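PDB 6S8T: erythrocyte membrane protein 1 from Plasmodium falciparum, which probably binds host cell-surface receptors in the cytoadhesion of infected erythrocytes, and is represented here by its ICAM-1-binding DBLbeta domain. Local coordinates for residues Ile192-Asp197 / Leu248-Trp253; Tyr290-Leu295 / Tyr388-His393; Arg296-Trp301 / Gly419-Glu424. All blocks are in the same frame, centred on the assembly; numbering follows the deposited sequence.

Interaction 1 (Ile192-Asp197 / Leu248-Trp253)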
loop_
_atom_site.group_PDB
_atom_site.type_symbol
_atom_site.label_atom_id
_atom_site.label_comp_id
_atom_site.label_asym_id
_atom_site.label_seq_id
_atom_site.Cartn_x
_atom_site.Cartn_y
_atom_site.Cartn_z
ATOM N N ILE A 192 0.934 10.325 -1.761
ATOM C CA ILE A 192 2.057 11.222 -1.494
ATOM C C ILE A 192 1.807 12.586 -2.120
ATOM O O ILE A 192 2.029 13.627 -1.487
ATOM C CB ILE A 192 3.376 10.606 -1.999
ATOM C CG1 ILE A 192 3.726 9.345 -1.208
ATOM C CG2 ILE A 192 4.511 11.615 -1.901
ATOM C CD1 ILE A 192 5.026 8.699 -1.642
ATOM N N ILE A 193 1.341 12.606 -3.370
ATOM C CA ILE A 193 1.086 13.867 -4.059
ATOM C C ILE A 193 -0.043 14.639 -3.381
ATOM O O ILE A 193 0.035 15.863 -3.222
ATOM C CB ILE A 193 0.783 13.602 -5.546
ATOM C CG1 ILE A 193 1.961 12.890 -6.214
ATOM C CG2 ILE A 193 0.472 14.901 -6.273
ATOM C CD1 ILE A 193 3.257 13.668 -6.145
ATOM N N ARG A 194 -1.104 13.949 -2.971
ATOM C CA ARG A 194 -2.245 14.625 -2.359
ATOM C C ARG A 194 -2.033 14.940 -0.883
ATOM O O ARG A 194 -2.804 15.727 -0.324
ATOM C CB ARG A 194 -3.517 13.785 -2.525
ATOM C CG ARG A 194 -4.068 13.733 -3.949
ATOM C CD ARG A 194 -5.213 12.718 -4.081
ATOM N NE ARG A 194 -4.760 11.352 -3.829
ATOM C CZ ARG A 194 -5.468 10.256 -4.092
ATOM N NH1 ARG A 194 -6.679 10.351 -4.628
ATOM N NH2 ARG A 194 -4.956 9.058 -3.821
ATOM N N GLY A 195 -1.018 14.364 -0.242
ATOM C CA GLY A 195 -0.775 14.616 1.166
ATOM C C GLY A 195 -1.493 13.695 2.130
ATOM O O GLY A 195 -1.589 14.024 3.317
ATOM N N ARG A 196 -1.996 12.551 1.665
ATOM C CA ARG A 196 -2.677 11.588 2.521
ATOM C C ARG A 196 -1.750 10.526 3.108
ATOM O O ARG A 196 -2.165 9.807 4.025
ATOM C CB ARG A 196 -3.801 10.891 1.737
ATOM C CG ARG A 196 -4.851 11.837 1.157
ATOM C CD ARG A 196 -5.825 11.118 0.225
ATOM N NE ARG A 196 -6.855 12.029 -0.274
ATOM C CZ ARG A 196 -7.936 11.650 -0.949
ATOM N NH1 ARG A 196 -8.814 12.560 -1.353
ATOM N NH2 ARG A 196 -8.144 10.366 -1.219
ATOM N N ASP A 197 -0.515 10.409 2.613
ATOM C CA ASP A 197 0.358 9.302 2.998
ATOM C C ASP A 197 0.704 9.352 4.485
ATOM O O ASP A 197 0.941 10.423 5.050
ATOM C CB ASP A 197 1.636 9.333 2.151
ATOM C CG ASP A 197 2.618 8.239 2.534
ATOM O OD1 ASP A 197 2.408 7.074 2.127
ATOM O OD2 ASP A 197 3.594 8.548 3.248
ATOM N N LEU A 248 -6.654 21.617 -4.432
ATOM C CA LEU A 248 -5.865 21.778 -5.649
ATOM C C LEU A 248 -5.040 20.533 -5.955
ATOM O O LEU A 248 -4.838 20.193 -7.127
ATOM C CB LEU A 248 -4.953 22.999 -5.524
ATOM C CG LEU A 248 -4.158 23.401 -6.769
ATOM C CD1 LEU A 248 -5.096 23.857 -7.880
ATOM C CD2 LEU A 248 -3.144 24.486 -6.436
ATOM N N ARG A 249 -4.559 19.840 -4.922
ATOM C CA ARG A 249 -3.769 18.634 -5.144
ATOM C C ARG A 249 -4.645 17.431 -5.478
ATOM O O ARG A 249 -4.221 16.559 -6.247
ATOM C CB ARG A 249 -2.905 18.352 -3.915
ATOM C CG ARG A 249 -1.889 19.451 -3.638
ATOM C CD ARG A 249 -1.360 19.396 -2.216
ATOM N NE ARG A 249 -0.465 18.267 -1.994
ATOM C CZ ARG A 249 0.259 18.100 -0.891
ATOM N NH1 ARG A 249 0.189 18.996 0.085
ATOM N NH2 ARG A 249 1.054 17.043 -0.765
ATOM N N GLU A 250 -5.860 17.365 -4.919
ATOM C CA GLU A 250 -6.806 16.326 -5.315
ATOM C C GLU A 250 -7.200 16.471 -6.780
ATOM O O GLU A 250 -7.288 15.475 -7.509
ATOM C CB GLU A 250 -8.054 16.371 -4.425
ATOM C CG GLU A 250 -7.858 15.831 -3.010
ATOM C CD GLU A 250 -9.044 16.108 -2.089
ATOM O OE1 GLU A 250 -9.960 16.864 -2.485
ATOM O OE2 GLU A 250 -9.058 15.567 -0.962
ATOM N N ASP A 251 -7.439 17.708 -7.226
ATOM C CA ASP A 251 -7.862 17.933 -8.606
ATOM C C ASP A 251 -6.729 17.654 -9.591
ATOM O O ASP A 251 -6.960 17.073 -10.658
ATOM C CB ASP A 251 -8.378 19.362 -8.765
ATOM C CG ASP A 251 -9.662 19.619 -7.976
ATOM O OD1 ASP A 251 -10.193 18.674 -7.357
ATOM O OD2 ASP A 251 -10.136 20.772 -7.978
ATOM N N TRP A 252 -5.501 18.064 -9.255
ATOM C CA TRP A 252 -4.364 17.761 -10.123
ATOM C C TRP A 252 -4.194 16.257 -10.295
ATOM O O TRP A 252 -3.888 15.783 -11.395
ATOM C CB TRP A 252 -3.080 18.380 -9.565
ATOM C CG TRP A 252 -1.891 18.238 -10.487
ATOM C CD1 TRP A 252 -1.464 19.139 -11.421
ATOM C CD2 TRP A 252 -0.986 17.126 -10.564
ATOM N NE1 TRP A 252 -0.349 18.660 -12.068
ATOM C CE2 TRP A 252 -0.036 17.426 -11.561
ATOM C CE3 TRP A 252 -0.888 15.907 -9.885
ATOM C CZ2 TRP A 252 0.998 16.552 -11.896
ATOM C CZ3 TRP A 252 0.142 15.040 -10.219
ATOM C CH2 TRP A 252 1.068 15.367 -11.217
ATOM N N TRP A 253 -4.394 15.488 -9.223
ATOM C CA TRP A 253 -4.303 14.038 -9.343
ATOM C C TRP A 253 -5.395 13.491 -10.257
ATOM O O TRP A 253 -5.121 12.637 -11.109
ATOM C CB TRP A 253 -4.367 13.386 -7.960
ATOM C CG TRP A 253 -4.248 11.893 -8.012
ATOM C CD1 TRP A 253 -5.239 10.980 -7.778
ATOM C CD2 TRP A 253 -3.075 11.134 -8.344
ATOM N NE1 TRP A 253 -4.752 9.703 -7.934
ATOM C CE2 TRP A 253 -3.429 9.772 -8.282
ATOM C CE3 TRP A 253 -1.761 11.476 -8.681
ATOM C CZ2 TRP A 253 -2.516 8.750 -8.545
ATOM C CZ3 TRP A 253 -0.855 10.459 -8.945
ATOM C CH2 TRP A 253 -1.237 9.114 -8.873
HETATM O O HOH W 1 -8.049 12.658 -6.027
HETATM O O HOH W 2 -6.651 14.948 0.374
#

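Interaction 2 (Tyr290-Leu295 / Tyr388-His393)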
loop_
_atom_site.group_PDB
_atom_site.type_symbol
_atom_site.label_atom_id
_atom_site.label_comp_id
_atom_site.label_asym_id
_atom_site.label_seq_id
_atom_site.Cartn_x
_atom_site.Cartn_y
_atom_site.Cartn_z
ATOM N N TYR A 290 -8.292 5.081 -4.573
ATOM C CA TYR A 290 -9.436 5.598 -3.827
ATOM C C TYR A 290 -9.790 4.756 -2.612
ATOM O O TYR A 290 -10.776 5.056 -1.932
ATOM C CB TYR A 290 -10.660 5.727 -4.737
ATOM C CG TYR A 290 -10.432 6.665 -5.890
ATOM C CD1 TYR A 290 -10.601 8.037 -5.744
ATOM C CD2 TYR A 290 -10.024 6.181 -7.124
ATOM C CE1 TYR A 290 -10.381 8.895 -6.804
ATOM C CE2 TYR A 290 -9.802 7.026 -8.183
ATOM C CZ TYR A 290 -9.983 8.380 -8.022
ATOM O OH TYR A 290 -9.762 9.214 -9.090
ATOM N N ILE A 291 -9.031 3.701 -2.336
ATOM C CA ILE A 291 -9.203 2.921 -1.114
ATOM C C ILE A 291 -8.293 3.530 -0.054
ATOM O O ILE A 291 -7.103 3.757 -0.320
ATOM C CB ILE A 291 -8.888 1.434 -1.351
ATOM C CG1 ILE A 291 -9.882 0.832 -2.346
ATOM C CG2 ILE A 291 -8.893 0.667 -0.037
ATOM C CD1 ILE A 291 -9.650 -0.631 -2.626
ATOM N N PRO A 292 -8.802 3.828 1.145
ATOM C CA PRO A 292 -7.953 4.438 2.177
ATOM C C PRO A 292 -6.671 3.642 2.410
ATOM O O PRO A 292 -6.682 2.411 2.477
ATOM C CB PRO A 292 -8.852 4.438 3.414
ATOM C CG PRO A 292 -10.247 4.516 2.852
ATOM C CD PRO A 292 -10.207 3.711 1.577
ATOM N N GLN A 293 -5.559 4.371 2.542
ATOM C CA GLN A 293 -4.243 3.738 2.614
ATOM C C GLN A 293 -4.129 2.784 3.800
ATOM O O GLN A 293 -3.472 1.742 3.695
ATOM C CB GLN A 293 -3.155 4.816 2.678
ATOM C CG GLN A 293 -1.718 4.283 2.709
ATOM C CD GLN A 293 -0.685 5.395 2.620
ATOM O OE1 GLN A 293 -0.476 6.143 3.576
ATOM N NE2 GLN A 293 -0.040 5.514 1.467
ATOM N N ARG A 294 -4.760 3.109 4.931
ATOM C CA ARG A 294 -4.676 2.229 6.094
ATOM C C ARG A 294 -5.295 0.864 5.809
ATOM O O ARG A 294 -4.874 -0.143 6.388
ATOM C CB ARG A 294 -5.350 2.879 7.306
ATOM C CG ARG A 294 -5.118 2.142 8.623
ATOM C CD ARG A 294 -5.845 2.804 9.790
ATOM N NE ARG A 294 -5.404 4.178 10.021
ATOM C CZ ARG A 294 -4.369 4.517 10.785
ATOM N NH1 ARG A 294 -3.653 3.579 11.393
ATOM N NH2 ARG A 294 -4.046 5.797 10.936
ATOM N N LEU A 295 -6.285 0.803 4.918
ATOM C CA LEU A 295 -6.870 -0.486 4.565
ATOM C C LEU A 295 -6.032 -1.223 3.526
ATOM O O LEU A 295 -5.958 -2.456 3.562
ATOM C CB LEU A 295 -8.302 -0.302 4.057
ATOM C CG LEU A 295 -9.301 0.263 5.084
ATOM C CD1 LEU A 295 -10.628 0.606 4.422
ATOM C CD2 LEU A 295 -9.514 -0.711 6.233
ATOM N N TYR A 388 -8.321 10.354 9.523
ATOM C CA TYR A 388 -9.580 10.133 10.232
ATOM C C TYR A 388 -10.778 10.380 9.320
ATOM O O TYR A 388 -11.655 9.518 9.186
ATOM C CB TYR A 388 -9.654 11.019 11.475
ATOM C CG TYR A 388 -10.916 10.801 12.279
ATOM C CD1 TYR A 388 -11.044 9.705 13.121
ATOM C CD2 TYR A 388 -11.984 11.684 12.185
ATOM C CE1 TYR A 388 -12.197 9.495 13.849
ATOM C CE2 TYR A 388 -13.142 11.486 12.912
ATOM C CZ TYR A 388 -13.243 10.390 13.742
ATOM O OH TYR A 388 -14.395 10.186 14.467
ATOM N N GLN A 389 -10.819 11.545 8.666
ATOM C CA GLN A 389 -11.962 11.896 7.826
ATOM C C GLN A 389 -12.142 10.911 6.677
ATOM O O GLN A 389 -13.268 10.494 6.380
ATOM C CB GLN A 389 -11.800 13.317 7.279
ATOM C CG GLN A 389 -11.815 14.407 8.337
ATOM C CD GLN A 389 -13.168 14.554 9.003
ATOM O OE1 GLN A 389 -13.351 14.167 10.157
ATOM N NE2 GLN A 389 -14.126 15.116 8.276
ATOM N N GLN A 390 -11.045 10.532 6.010
ATOM C CA GLN A 390 -11.154 9.600 4.891
ATOM C C GLN A 390 -11.627 8.227 5.356
ATOM O O GLN A 390 -12.399 7.562 4.654
ATOM C CB GLN A 390 -9.809 9.494 4.158
ATOM C CG GLN A 390 -9.848 8.604 2.913
ATOM C CD GLN A 390 -8.525 8.573 2.139
ATOM O OE1 GLN A 390 -7.511 9.112 2.582
ATOM N NE2 GLN A 390 -8.542 7.942 0.969
ATOM N N MET A 391 -11.192 7.792 6.541
ATOM C CA MET A 391 -11.614 6.489 7.047
ATOM C C MET A 391 -13.088 6.493 7.441
ATOM O O MET A 391 -13.820 5.548 7.125
ATOM C CB MET A 391 -10.745 6.072 8.238
ATOM C CG MET A 391 -9.348 5.590 7.871
ATOM S SD MET A 391 -9.346 4.071 6.890
ATOM C CE MET A 391 -10.236 2.941 7.956
ATOM N N VAL A 392 -13.540 7.539 8.139
ATOM C CA VAL A 392 -14.932 7.582 8.584
ATOM C C VAL A 392 -15.875 7.696 7.393
ATOM O O VAL A 392 -16.925 7.041 7.351
ATOM C CB VAL A 392 -15.146 8.731 9.587
ATOM C CG1 VAL A 392 -16.631 8.935 9.849
ATOM C CG2 VAL A 392 -14.414 8.440 10.889
ATOM N N HIS A 393 -15.519 8.521 6.404
ATOM C CA HIS A 393 -16.374 8.661 5.229
ATOM C C HIS A 393 -16.478 7.352 4.458
ATOM O O HIS A 393 -17.564 6.982 4.002
ATOM C CB HIS A 393 -15.855 9.773 4.321
ATOM C CG HIS A 393 -16.744 10.050 3.149
ATOM N ND1 HIS A 393 -16.378 9.765 1.851
ATOM C CD2 HIS A 393 -17.994 10.569 3.081
ATOM C CE1 HIS A 393 -17.358 10.107 1.034
ATOM N NE2 HIS A 393 -18.351 10.595 1.755
HETATM O O HOH W 3 -11.369 7.101 -0.332
HETATM O O HOH W 4 -5.420 7.074 1.812
#

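Interaction 3 (Arg296-Trp301 / Gly419-Glu424)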
loop_
_atom_site.group_PDB
_atom_site.type_symbol
_atom_site.label_atom_id
_atom_site.label_comp_id
_atom_site.label_asym_id
_atom_site.label_seq_id
_atom_site.Cartn_x
_atom_site.Cartn_y
_atom_site.Cartn_z
ATOM N N ARG A 296 -5.397 -0.494 2.600
ATOM C CA ARG A 296 -4.526 -1.145 1.624
ATOM C C ARG A 296 -3.352 -1.823 2.317
ATOM O O ARG A 296 -3.041 -2.988 2.046
ATOM C CB ARG A 296 -4.028 -0.134 0.587
ATOM C CG ARG A 296 -5.141 0.627 -0.135
ATOM C CD ARG A 296 -4.623 1.375 -1.368
ATOM N NE ARG A 296 -3.408 2.149 -1.114
ATOM C CZ ARG A 296 -3.374 3.461 -0.891
ATOM N NH1 ARG A 296 -2.211 4.065 -0.675
ATOM N NH2 ARG A 296 -4.497 4.171 -0.882
ATOM N N TRP A 297 -2.707 -1.113 3.246
ATOM C CA TRP A 297 -1.554 -1.671 3.946
ATOM C C TRP A 297 -1.934 -2.880 4.796
ATOM O O TRP A 297 -1.135 -3.815 4.929
ATOM C CB TRP A 297 -0.893 -0.589 4.802
ATOM C CG TRP A 297 -0.184 0.474 4.002
ATOM C CD1 TRP A 297 -0.085 0.552 2.639
ATOM C CD2 TRP A 297 0.537 1.598 4.521
ATOM N NE1 TRP A 297 0.650 1.658 2.282
ATOM C CE2 TRP A 297 1.042 2.317 3.418
ATOM C CE3 TRP A 297 0.797 2.069 5.812
ATOM C CZ2 TRP A 297 1.795 3.479 3.568
ATOM C CZ3 TRP A 297 1.543 3.223 5.960
ATOM C CH2 TRP A 297 2.036 3.914 4.845
ATOM N N MET A 298 -3.143 -2.883 5.373
ATOM C CA MET A 298 -3.601 -4.038 6.142
ATOM C C MET A 298 -3.750 -5.271 5.258
ATOM O O MET A 298 -3.328 -6.370 5.641
ATOM C CB MET A 298 -4.928 -3.713 6.842
ATOM C CG MET A 298 -5.564 -4.888 7.586
ATOM S SD MET A 298 -7.155 -4.514 8.371
ATOM C CE MET A 298 -8.265 -4.531 6.965
ATOM N N VAL A 299 -4.363 -5.115 4.079
ATOM C CA VAL A 299 -4.470 -6.232 3.142
ATOM C C VAL A 299 -3.083 -6.711 2.721
ATOM O O VAL A 299 -2.838 -7.914 2.588
ATOM C CB VAL A 299 -5.323 -5.833 1.921
ATOM C CG1 VAL A 299 -5.347 -6.958 0.887
ATOM C CG2 VAL A 299 -6.740 -5.458 2.343
ATOM N N GLU A 300 -2.153 -5.775 2.507
ATOM C CA GLU A 300 -0.784 -6.150 2.158
ATOM C C GLU A 300 -0.068 -6.797 3.338
ATOM O O GLU A 300 0.773 -7.680 3.140
ATOM C CB GLU A 300 -0.015 -4.919 1.656
ATOM C CG GLU A 300 1.383 -5.194 1.074
ATOM C CD GLU A 300 1.999 -3.959 0.418
ATOM O OE1 GLU A 300 1.375 -2.879 0.474
ATOM O OE2 GLU A 300 3.104 -4.063 -0.166
ATOM N N TRP A 301 -0.394 -6.383 4.568
ATOM C CA TRP A 301 0.171 -7.026 5.753
ATOM C C TRP A 301 -0.262 -8.483 5.846
ATOM O O TRP A 301 0.533 -9.353 6.218
ATOM C CB TRP A 301 -0.246 -6.262 7.016
ATOM C CG TRP A 301 0.353 -6.786 8.312
ATOM C CD1 TRP A 301 1.415 -6.260 8.994
ATOM C CD2 TRP A 301 -0.091 -7.917 9.082
ATOM N NE1 TRP A 301 1.666 -6.995 10.128
ATOM C CE2 TRP A 301 0.758 -8.017 10.207
ATOM C CE3 TRP A 301 -1.118 -8.856 8.928
ATOM C CZ2 TRP A 301 0.610 -9.018 11.171
ATOM C CZ3 TRP A 301 -1.259 -9.852 9.882
ATOM C CH2 TRP A 301 -0.401 -9.923 10.991
ATOM N N GLY A 419 -12.861 -9.855 9.118
ATOM C CA GLY A 419 -13.884 -9.979 8.094
ATOM C C GLY A 419 -13.509 -9.262 6.811
ATOM O O GLY A 419 -13.753 -9.770 5.713
ATOM N N TYR A 420 -12.910 -8.073 6.932
ATOM C CA TYR A 420 -12.449 -7.350 5.751
ATOM C C TYR A 420 -11.410 -8.158 4.976
ATOM O O TYR A 420 -11.444 -8.200 3.740
ATOM C CB TYR A 420 -11.874 -5.988 6.155
ATOM C CG TYR A 420 -11.643 -5.047 4.986
ATOM C CD1 TYR A 420 -10.512 -5.166 4.174
ATOM C CD2 TYR A 420 -12.556 -4.041 4.692
ATOM C CE1 TYR A 420 -10.308 -4.306 3.102
ATOM C CE2 TYR A 420 -12.361 -3.181 3.629
ATOM C CZ TYR A 420 -11.241 -3.315 2.838
ATOM O OH TYR A 420 -11.060 -2.456 1.783
ATOM N N ILE A 421 -10.480 -8.805 5.686
ATOM C CA ILE A 421 -9.441 -9.591 5.018
ATOM C C ILE A 421 -10.065 -10.752 4.248
ATOM O O ILE A 421 -9.713 -11.014 3.094
ATOM C CB ILE A 421 -8.395 -10.085 6.037
ATOM C CG1 ILE A 421 -7.558 -8.919 6.568
ATOM C CG2 ILE A 421 -7.498 -11.162 5.421
ATOM C CD1 ILE A 421 -6.784 -8.177 5.500
ATOM N N HIS A 422 -11.006 -11.460 4.871
ATOM C CA HIS A 422 -11.628 -12.588 4.188
ATOM C C HIS A 422 -12.542 -12.157 3.049
ATOM O O HIS A 422 -12.886 -12.993 2.206
ATOM C CB HIS A 422 -12.395 -13.454 5.192
ATOM C CG HIS A 422 -11.505 -14.268 6.082
ATOM N ND1 HIS A 422 -10.756 -15.328 5.617
ATOM C CD2 HIS A 422 -11.237 -14.173 7.407
ATOM C CE1 HIS A 422 -10.068 -15.852 6.616
ATOM N NE2 HIS A 422 -10.341 -15.170 7.712
ATOM N N GLN A 423 -12.931 -10.882 2.991
ATOM C CA GLN A 423 -13.752 -10.380 1.895
ATOM C C GLN A 423 -12.916 -9.830 0.744
ATOM O O GLN A 423 -13.269 -10.032 -0.423
ATOM C CB GLN A 423 -14.705 -9.291 2.398
ATOM C CG GLN A 423 -15.879 -9.807 3.213
ATOM C CD GLN A 423 -16.896 -10.549 2.367
ATOM O OE1 GLN A 423 -17.221 -11.702 2.640
ATOM N NE2 GLN A 423 -17.409 -9.885 1.337
ATOM N N GLU A 424 -11.814 -9.139 1.047
ATOM C CA GLU A 424 -11.046 -8.424 0.040
ATOM C C GLU A 424 -9.597 -8.873 -0.079
ATOM O O GLU A 424 -8.913 -8.444 -1.017
ATOM C CB GLU A 424 -11.062 -6.914 0.333
ATOM C CG GLU A 424 -12.446 -6.342 0.615
ATOM C CD GLU A 424 -13.321 -6.295 -0.624
ATOM O OE1 GLU A 424 -12.774 -6.419 -1.744
ATOM O OE2 GLU A 424 -14.554 -6.130 -0.477
#

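Interaction 1 (Ile192-Asp197 / Leu248-Trp253)
Arg249 reaches from helix 246-268 to the last turn of helix 172-194 and holds one carbonyl oxygen, Ile193 O, with two nitrogens. NE makes the shorter bond, 2.7 Å to Ile193 O, in the carbonyl plane, while NH2 bonds to the same Ile193 O at 2.9 Å from above that plane. Gln208 takes a further bond from NH2. The bend at chi3 (72°) turns the guanidinium side-on for this grip.

The charged pair lies nearer the surface, where Arg196 NH1 meets Glu250 OE2 at 3.0 Å in a salt bridge. The guanidinium and carboxylate planes stand almost perpendicular, and a water joins Arg196 NE to the same oxygen.

Arg194 turns to Trp253 and brings its guanidinium, tilted 39° to the ring plane, over the five-membered ring, an off-centre cation-pi contact with CZ 4.2 Å from the ring centroid. Outside the segments Asp191 forms a salt bridge with Arg194, and Asp289 accepts from the indole NE1 of Trp253. The apolar share is Ile193 CG2 against Trp252 CZ3, 4.0 Å away.

All this gathers where helix 172-194 stops in a Schellman motif, with Gly195 at positive phi as its C-prime residue, inside the Duffy-binding fold.

Interaction 2 (Tyr290-Leu295 / Tyr388-His393)
The flat carboxamide of Gln390 lies between Pro292 and a neighbouring arginine: Pro292 CA sits against one broad side, 3.8 Å from Gln390 NE2, and the guanidinium of Arg196 approaches from the other. Two waters take up the amide's polar ends. One accepts from Gln390 NE2 and donates to Tyr290 O at 2.7 Å; the other accepts from Gln293 N and can donate to Gln390 OE1, which makes the side chain a water-mediated bridge to the backbone on both sides of the proline. In this mainly helical DBL domain, the contact sets the start of helix 293-319, with Pro292 in the N-cap position, against the first turns of helix 388-402.

Gln390 reaches the proline because CG is anti to the backbone N (chi1 -176°) and the chain beyond it is extended. On the way its aliphatic part passes obliquely by the pyrrolidine ring, CG of Gln390 lying 4.1 Å from CG of Pro292.

Met391 supplies the apolar half. Its chain folds at both chi2 and chi3, which brings the thioether over to Pro292 and Leu295. Arg294 adds its CB beside the sulfur, while its guanidinium is engaged elsewhere, in a salt bridge with Asp387. Leu368, from helix 335-372, also packs on Met391, and Phe394 touches both Pro292 and Leu295. The end of the methionine runs along two apolar neighbours: SD lies 3.5 Å from Pro292 CB, and CE lies 4.0 Å from Leu295 CG.

Interaction 3 (Arg296-Trp301 / Gly419-Glu424)
Met298 and Ile421 meet through different first torsions. In Met298, CG is anti to the backbone N (chi1 175°) and the chain runs straight out before bending at chi3, which delivers the CE methyl to Tyr420. In Ile421, CG1 stands beside the backbone N and a turn at chi2 (-60°) swings CD1 onto the backbone of helix 293-319. There CD1 of Ile421 rests 3.8 Å from Val299 CA and 3.9 Å from Met298 O, with Met298 CG a little farther off. The short CA distance means the methyl seats on the helix surface itself, in the gap between the Met298 and Val299 side chains.

The two segments are a crossed helix pair of the DBL domain, their axes 10.3 Å apart at closest approach and inclined at -79°. At so steep an angle the helices touch over a small patch. Helix 335-372 closes it from another side: Tyr365 touches both Met298 and Tyr420, and Trp358 packs on Ile421.

The Tyr420 ring receives two different approaches. Met298 CE comes in obliquely, 3.6 Å from CD1 of Tyr420. Val299 CG2 instead meets the ring in its plane, at the edge, 3.8 Å from Tyr420 CE1. One face of that ring carries Glu424 CG from the next turn of its own helix, while the Glu424 carboxylate bonds to Tyr414.

How the interactions relate
Helix 293-319 is shared by interactions 2 and 3: interaction 2 uses its first turn and the loop before it, interaction 3 the residues that follow, their centres about 13 Å apart. Arg296 NH2 folds back to Ile291 O at 2.7 Å, a probable hydrogen bond tying the helix to the loop leading into it. Interaction 1 lies about 14 Å from interaction 2, centre to centre, joined by Asp197 OD1 and Gln293 NE2, 3.0 Å apart, probably hydrogen-bonded. It is more remote from interaction 3, about 24 Å between centres, though Asp197 still packs against Trp297. Along the chain interaction 1 closes first, whereas interactions 2 and 3 interleave, helices 388-402 and 417-424 both returning to helix 293-319.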